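Local coordinates for protein triacylglycerol lipase (Yarrowia lipolytica, PDB 3O0D) that probably hydrolyses the ester bonds of triacylglycerols, as a secreted, glycosylated lipase of the alpha/beta-hydrolase fold, at residues V1-Y15 / L259-C273. Sequence-based numbering, arbitrary orientation.
Sequences VYTSTETSHIDQESY and LSNVVMCQGQSNKQC
With CG placed opposite its own backbone N (chi1 -176°), Asn-270 swings its amide in beside Glu-6, while Ile-10, whose CG1 stands between N and carbonyl carbon (chi1 61°), sends CG2 against Met-264. Asn-270 ND2 donates to Glu-6 O at 2.9 Å, coming from above the carbonyl plane, and Gln-266 N takes the same oxygen from the opposite face in a nearly straight bond (171°). ND2 also donates to Gln-266 O, on a lone pair, and OD1 accepts from Gln-272 N at 2.8 Å in an Asx turn; three bonds thus fix the amide's rotation. An alanine here would probably leave Glu-6 O with one protein donor fewer, and Gln-266 O and Gln-272 N without their side-chain mate, so that the turn inside the Cys-265 to Cys-273 disulfide is held less firmly. Thr-7 CG2 lies 3.6 Å from Cys-273 SG, against that disulfide.

The backbone evidence identifies a sheet edge: Ser-8 and Met-264 form an antiparallel hydrogen-bonded pair (Met-264 N to Ser-8 O 2.8 Å), whereas Thr-3 runs parallel to Ser-269, Tyr-2 O accepting from both Gln-268 N and Ser-269 N. Strand 3-8 is therefore inserted between 262-265 and 269-270, so the N-terminal strand is next to last at one end of the central mixed sheet of this alpha/beta-hydrolase, with 269-270 outermost.

Beyond the strand the contact turns apolar. Ile-10 CG2 reaches Met-264 CG at 3.5 Å, the two side chains crossing at about a right angle, and CD1 meets Val-262 CG1 at 3.7 Å; Phe-18 of helix 12-27 touches both Ile-10 and Met-264. Leu-259 CD1 sits 3.6 Å from Tyr-15 CB, and the Tyr-15 hydroxyl is hydrogen-bonded to Pro-257 O. One water joins His-9 ND1 and Ile-10 N to the carbonyls of Leu-259 and Val-262.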
loop_
_atom_site.group_PDB
_atom_site.type_symbol
_atom_site.label_atom_id
_atom_site.label_comp_id
_atom_site.label_asym_id
_atom_site.label_seq_id
_atom_site.Cartn_x
_atom_site.Cartn_y
_atom_site.Cartn_z
ATOM N N VAL A 1 8.632 -19.934 5.315
ATOM C CA VAL A 1 7.767 -18.977 4.530
ATOM C C VAL A 1 6.768 -19.816 3.763
ATOM O O VAL A 1 7.126 -20.869 3.196
ATOM C CB VAL A 1 8.611 -18.185 3.515
ATOM C CG1 VAL A 1 9.625 -17.299 4.209
ATOM C CG2 VAL A 1 9.344 -19.164 2.556
ATOM N N TYR A 2 5.513 -19.378 3.740
ATOM C CA TYR A 2 4.493 -20.155 3.060
ATOM C C TYR A 2 4.568 -19.842 1.523
ATOM O O TYR A 2 4.460 -18.669 1.085
ATOM C CB TYR A 2 3.127 -19.834 3.624
ATOM C CG TYR A 2 3.010 -20.190 5.109
ATOM C CD1 TYR A 2 2.997 -21.551 5.510
ATOM C CD2 TYR A 2 2.957 -19.190 6.091
ATOM C CE1 TYR A 2 2.900 -21.910 6.871
ATOM C CE2 TYR A 2 2.866 -19.541 7.495
ATOM C CZ TYR A 2 2.826 -20.902 7.845
ATOM O OH TYR A 2 2.712 -21.292 9.165
ATOM N N THR A 3 4.879 -20.859 0.741
ATOM C CA THR A 3 5.054 -20.636 -0.693
ATOM C C THR A 3 3.951 -21.356 -1.437
ATOM O O THR A 3 3.431 -22.349 -0.956
ATOM C CB THR A 3 6.422 -21.152 -1.197
ATOM O OG1 THR A 3 6.471 -22.558 -1.096
ATOM C CG2 THR A 3 7.566 -20.551 -0.353
ATOM N N SER A 4 3.671 -20.934 -2.665
ATOM C CA SER A 4 2.657 -21.620 -3.419
ATOM C C SER A 4 2.922 -21.268 -4.853
ATOM O O SER A 4 3.620 -20.260 -5.104
ATOM C CB SER A 4 1.314 -20.992 -3.015
ATOM O OG SER A 4 0.213 -21.637 -3.596
ATOM N N THR A 5 2.313 -22.050 -5.769
ATOM C CA THR A 5 2.163 -21.569 -7.163
ATOM C C THR A 5 0.695 -21.489 -7.601
ATOM O O THR A 5 0.446 -21.424 -8.809
ATOM C CB THR A 5 2.895 -22.419 -8.150
ATOM O OG1 THR A 5 2.352 -23.757 -8.165
ATOM C CG2 THR A 5 4.417 -22.484 -7.707
ATOM N N GLU A 6 -0.186 -21.426 -6.625
ATOM C CA GLU A 6 -1.625 -21.380 -6.935
ATOM C C GLU A 6 -2.048 -19.957 -7.183
ATOM O O GLU A 6 -1.671 -19.005 -6.464
ATOM C CB GLU A 6 -2.496 -21.953 -5.806
ATOM C CG GLU A 6 -2.174 -23.400 -5.504
ATOM C CD GLU A 6 -3.184 -24.033 -4.496
ATOM O OE1 GLU A 6 -3.740 -23.341 -3.603
ATOM O OE2 GLU A 6 -3.391 -25.261 -4.597
ATOM N N THR A 7 -2.846 -19.782 -8.271
ATOM C CA THR A 7 -3.390 -18.414 -8.523
ATOM C C THR A 7 -4.818 -18.592 -9.001
ATOM O O THR A 7 -5.173 -19.725 -9.353
ATOM C CB THR A 7 -2.612 -17.573 -9.620
ATOM O OG1 THR A 7 -2.683 -18.225 -10.915
ATOM C CG2 THR A 7 -1.115 -17.447 -9.153
ATOM N N SER A 8 -5.597 -17.531 -8.991
ATOM C CA SER A 8 -7.019 -17.593 -9.389
ATOM C C SER A 8 -7.357 -16.291 -10.137
ATOM O O SER A 8 -6.825 -15.222 -9.863
ATOM C CB SER A 8 -7.901 -17.588 -8.072
ATOM O OG SER A 8 -7.742 -18.848 -7.418
ATOM N N HIS A 9 -8.268 -16.412 -11.079
ATOM C CA HIS A 9 -8.785 -15.256 -11.782
ATOM C C HIS A 9 -9.762 -14.411 -11.005
ATOM O O HIS A 9 -10.210 -14.848 -9.929
ATOM C CB HIS A 9 -9.433 -15.724 -13.158
ATOM C CG HIS A 9 -8.440 -16.152 -14.165
ATOM N ND1 HIS A 9 -7.621 -15.238 -14.796
ATOM C CD2 HIS A 9 -8.048 -17.391 -14.603
ATOM C CE1 HIS A 9 -6.829 -15.897 -15.654
ATOM N NE2 HIS A 9 -7.046 -17.189 -15.523
ATOM N N ILE A 10 -10.101 -13.224 -11.553
ATOM C CA ILE A 10 -11.035 -12.319 -10.873
ATOM C C ILE A 10 -12.108 -11.886 -11.858
ATOM O O ILE A 10 -11.947 -12.092 -13.084
ATOM C CB ILE A 10 -10.339 -11.003 -10.368
ATOM C CG1 ILE A 10 -9.710 -10.157 -11.508
ATOM C CG2 ILE A 10 -9.229 -11.411 -9.293
ATOM C CD1 ILE A 10 -9.209 -8.747 -10.947
ATOM N N ASP A 11 -13.152 -11.274 -11.342
ATOM C CA ASP A 11 -14.206 -10.749 -12.164
ATOM C C ASP A 11 -14.080 -9.234 -12.370
ATOM O O ASP A 11 -13.262 -8.629 -11.808
ATOM C CB ASP A 11 -15.561 -11.108 -11.579
ATOM C CG ASP A 11 -15.826 -10.460 -10.240
ATOM O OD1 ASP A 11 -15.121 -9.605 -9.800
ATOM O OD2 ASP A 11 -16.801 -10.856 -9.631
ATOM N N GLN A 12 -14.890 -8.687 -13.258
ATOM C CA GLN A 12 -14.676 -7.327 -13.662
ATOM C C GLN A 12 -14.950 -6.356 -12.491
ATOM O O GLN A 12 -14.252 -5.354 -12.368
ATOM C CB GLN A 12 -15.602 -6.958 -14.824
ATOM C CG GLN A 12 -15.380 -5.531 -15.408
ATOM C CD GLN A 12 -14.045 -5.443 -16.144
ATOM O OE1 GLN A 12 -13.683 -6.276 -17.008
ATOM N NE2 GLN A 12 -13.253 -4.460 -15.747
ATOM N N GLU A 13 -15.914 -6.732 -11.643
ATOM C CA GLU A 13 -16.192 -5.870 -10.496
ATOM C C GLU A 13 -14.919 -5.712 -9.589
ATOM O O GLU A 13 -14.662 -4.602 -9.079
ATOM C CB GLU A 13 -17.367 -6.389 -9.695
ATOM C CG GLU A 13 -17.701 -5.497 -8.620
ATOM C CD GLU A 13 -18.906 -5.985 -7.768
ATOM O OE1 GLU A 13 -19.469 -7.052 -8.066
ATOM O OE2 GLU A 13 -19.256 -5.250 -6.794
ATOM N N SER A 14 -14.202 -6.835 -9.427
ATOM C CA SER A 14 -13.001 -6.845 -8.589
ATOM C C SER A 14 -11.925 -6.116 -9.313
ATOM O O SER A 14 -11.208 -5.319 -8.671
ATOM C CB SER A 14 -12.530 -8.303 -8.415
ATOM O OG SER A 14 -13.491 -8.982 -7.595
ATOM N N TYR A 15 -11.822 -6.281 -10.631
ATOM C CA TYR A 15 -10.807 -5.538 -11.370
ATOM C C TYR A 15 -11.069 -4.006 -11.210
ATOM O O TYR A 15 -10.152 -3.225 -10.963
ATOM C CB TYR A 15 -10.970 -5.888 -12.894
ATOM C CG TYR A 15 -10.002 -5.164 -13.809
ATOM C CD1 TYR A 15 -8.974 -5.913 -14.425
ATOM C CD2 TYR A 15 -10.192 -3.790 -14.159
ATOM C CE1 TYR A 15 -8.092 -5.290 -15.316
ATOM C CE2 TYR A 15 -9.312 -3.134 -15.082
ATOM C CZ TYR A 15 -8.295 -3.916 -15.630
ATOM O OH TYR A 15 -7.449 -3.230 -16.472
ATOM N N LEU A 259 -8.605 -8.170 -18.247
ATOM C CA LEU A 259 -9.177 -8.818 -17.052
ATOM C C LEU A 259 -8.566 -10.168 -16.763
ATOM O O LEU A 259 -8.368 -10.480 -15.599
ATOM C CB LEU A 259 -10.717 -9.005 -17.323
ATOM C CG LEU A 259 -11.468 -9.695 -16.174
ATOM C CD1 LEU A 259 -11.366 -8.908 -14.890
ATOM C CD2 LEU A 259 -13.012 -9.699 -16.602
ATOM N N SER A 260 -8.250 -10.955 -17.800
ATOM C CA SER A 260 -7.717 -12.288 -17.587
ATOM C C SER A 260 -6.329 -12.275 -16.874
ATOM O O SER A 260 -5.885 -13.330 -16.434
ATOM C CB SER A 260 -7.544 -12.965 -18.948
ATOM O OG SER A 260 -6.858 -12.113 -19.862
ATOM N N ASN A 261 -5.720 -11.116 -16.866
ATOM C CA ASN A 261 -4.297 -11.046 -16.497
ATOM C C ASN A 261 -4.073 -10.340 -15.171
ATOM O O ASN A 261 -2.912 -10.068 -14.796
ATOM C CB ASN A 261 -3.526 -10.365 -17.580
ATOM C CG ASN A 261 -3.232 -11.348 -18.687
ATOM O OD1 ASN A 261 -2.076 -11.905 -18.835
ATOM N ND2 ASN A 261 -4.235 -11.609 -19.463
ATOM N N VAL A 262 -5.111 -10.206 -14.361
ATOM C CA VAL A 262 -4.890 -9.796 -12.967
ATOM C C VAL A 262 -5.331 -11.040 -12.088
ATOM O O VAL A 262 -6.497 -11.480 -12.197
ATOM C CB VAL A 262 -5.743 -8.578 -12.629
ATOM C CG1 VAL A 262 -5.550 -8.108 -11.117
ATOM C CG2 VAL A 262 -5.536 -7.363 -13.564
ATOM N N VAL A 263 -4.443 -11.579 -11.256
ATOM C CA VAL A 263 -4.734 -12.874 -10.632
ATOM C C VAL A 263 -4.532 -12.704 -9.110
ATOM O O VAL A 263 -3.713 -11.877 -8.666
ATOM C CB VAL A 263 -3.886 -14.044 -11.205
ATOM C CG1 VAL A 263 -4.287 -14.315 -12.680
ATOM C CG2 VAL A 263 -2.331 -13.735 -11.057
ATOM N N MET A 264 -5.246 -13.539 -8.327
ATOM C CA MET A 264 -5.026 -13.538 -6.878
ATOM C C MET A 264 -4.045 -14.671 -6.580
ATOM O O MET A 264 -4.203 -15.795 -7.075
ATOM C CB MET A 264 -6.386 -13.900 -6.215
ATOM C CG MET A 264 -7.590 -13.008 -6.597
ATOM S SD MET A 264 -7.276 -11.303 -6.195
ATOM C CE MET A 264 -7.390 -11.301 -4.343
ATOM N N CYS A 265 -2.966 -14.365 -5.831
ATOM C CA CYS A 265 -1.874 -15.340 -5.639
ATOM C C CYS A 265 -1.998 -15.898 -4.242
ATOM O O CYS A 265 -2.162 -15.096 -3.361
ATOM C CB CYS A 265 -0.545 -14.542 -5.682
ATOM S SG CYS A 265 -0.421 -13.703 -7.334
ATOM N N GLN A 266 -1.885 -17.202 -4.114
ATOM C CA GLN A 266 -1.706 -17.829 -2.716
ATOM C C GLN A 266 -0.302 -17.558 -2.214
ATOM O O GLN A 266 0.665 -17.372 -2.967
ATOM C CB GLN A 266 -1.969 -19.267 -2.691
ATOM C CG GLN A 266 -3.436 -19.622 -3.075
ATOM C CD GLN A 266 -4.424 -19.389 -2.018
ATOM O OE1 GLN A 266 -4.227 -18.591 -1.120
ATOM N NE2 GLN A 266 -5.584 -20.057 -2.137
ATOM N N GLY A 267 -0.206 -17.527 -0.897
ATOM C CA GLY A 267 1.107 -17.563 -0.217
ATOM C C GLY A 267 1.863 -16.300 0.027
ATOM O O GLY A 267 1.571 -15.207 -0.493
ATOM N N GLN A 268 2.980 -16.451 0.747
ATOM C CA GLN A 268 3.744 -15.278 1.027
ATOM C C GLN A 268 4.836 -15.057 -0.055
ATOM O O GLN A 268 5.473 -14.000 -0.074
ATOM C CB GLN A 268 4.381 -15.356 2.480
ATOM C CG GLN A 268 3.284 -15.274 3.577
ATOM C CD GLN A 268 3.800 -15.644 4.956
ATOM O OE1 GLN A 268 3.298 -15.144 6.009
ATOM N NE2 GLN A 268 4.764 -16.545 4.967
ATOM N N SER A 269 5.094 -16.092 -0.843
ATOM C CA SER A 269 5.951 -15.976 -2.035
ATOM C C SER A 269 5.436 -16.929 -3.076
ATOM O O SER A 269 5.129 -18.097 -2.781
ATOM C CB SER A 269 7.448 -16.223 -1.642
ATOM O OG SER A 269 8.305 -16.411 -2.778
ATOM N N ASN A 270 5.276 -16.455 -4.337
ATOM C CA ASN A 270 4.595 -17.293 -5.319
ATOM C C ASN A 270 5.274 -17.083 -6.673
ATOM O O ASN A 270 5.282 -15.954 -7.204
ATOM C CB ASN A 270 3.123 -16.883 -5.333
ATOM C CG ASN A 270 2.269 -17.734 -6.239
ATOM O OD1 ASN A 270 2.688 -18.164 -7.301
ATOM N ND2 ASN A 270 1.017 -18.046 -5.757
ATOM N N LYS A 271 5.861 -18.147 -7.204
ATOM C CA LYS A 271 6.689 -17.979 -8.424
ATOM C C LYS A 271 5.789 -17.762 -9.622
ATOM O O LYS A 271 6.290 -17.468 -10.769
ATOM C CB LYS A 271 7.546 -19.214 -8.697
ATOM C CG LYS A 271 8.633 -19.469 -7.651
ATOM C CD LYS A 271 9.867 -18.676 -7.777
ATOM C CE LYS A 271 10.979 -19.233 -6.777
ATOM N NZ LYS A 271 11.380 -20.718 -6.858
ATOM N N GLN A 272 4.462 -17.944 -9.465
ATOM C CA GLN A 272 3.587 -17.535 -10.589
ATOM C C GLN A 272 3.345 -16.024 -10.582
ATOM O O GLN A 272 2.788 -15.436 -11.560
ATOM C CB GLN A 272 2.248 -18.292 -10.484
ATOM C CG GLN A 272 2.295 -19.667 -11.049
ATOM C CD GLN A 272 2.393 -19.629 -12.572
ATOM O OE1 GLN A 272 1.578 -18.951 -13.249
ATOM N NE2 GLN A 272 3.343 -20.373 -13.128
ATOM N N CYS A 273 3.735 -15.365 -9.506
ATOM C CA CYS A 273 3.542 -13.948 -9.249
ATOM C C CYS A 273 4.889 -13.176 -9.113
ATOM O O CYS A 273 5.767 -13.494 -9.816
ATOM C CB CYS A 273 2.597 -13.686 -8.089
ATOM S SG CYS A 273 1.095 -14.642 -8.423
HETATM O O HOH W 1 6.409 -20.363 -5.376
HETATM O O HOH W 2 -6.042 -22.107 -4.317
HETATM O O HOH W 3 -0.698 -17.276 -12.660
HETATM O O HOH W 4 -5.348 -18.237 -5.733
HETATM O O HOH W 5 -8.336 -12.689 -13.898
#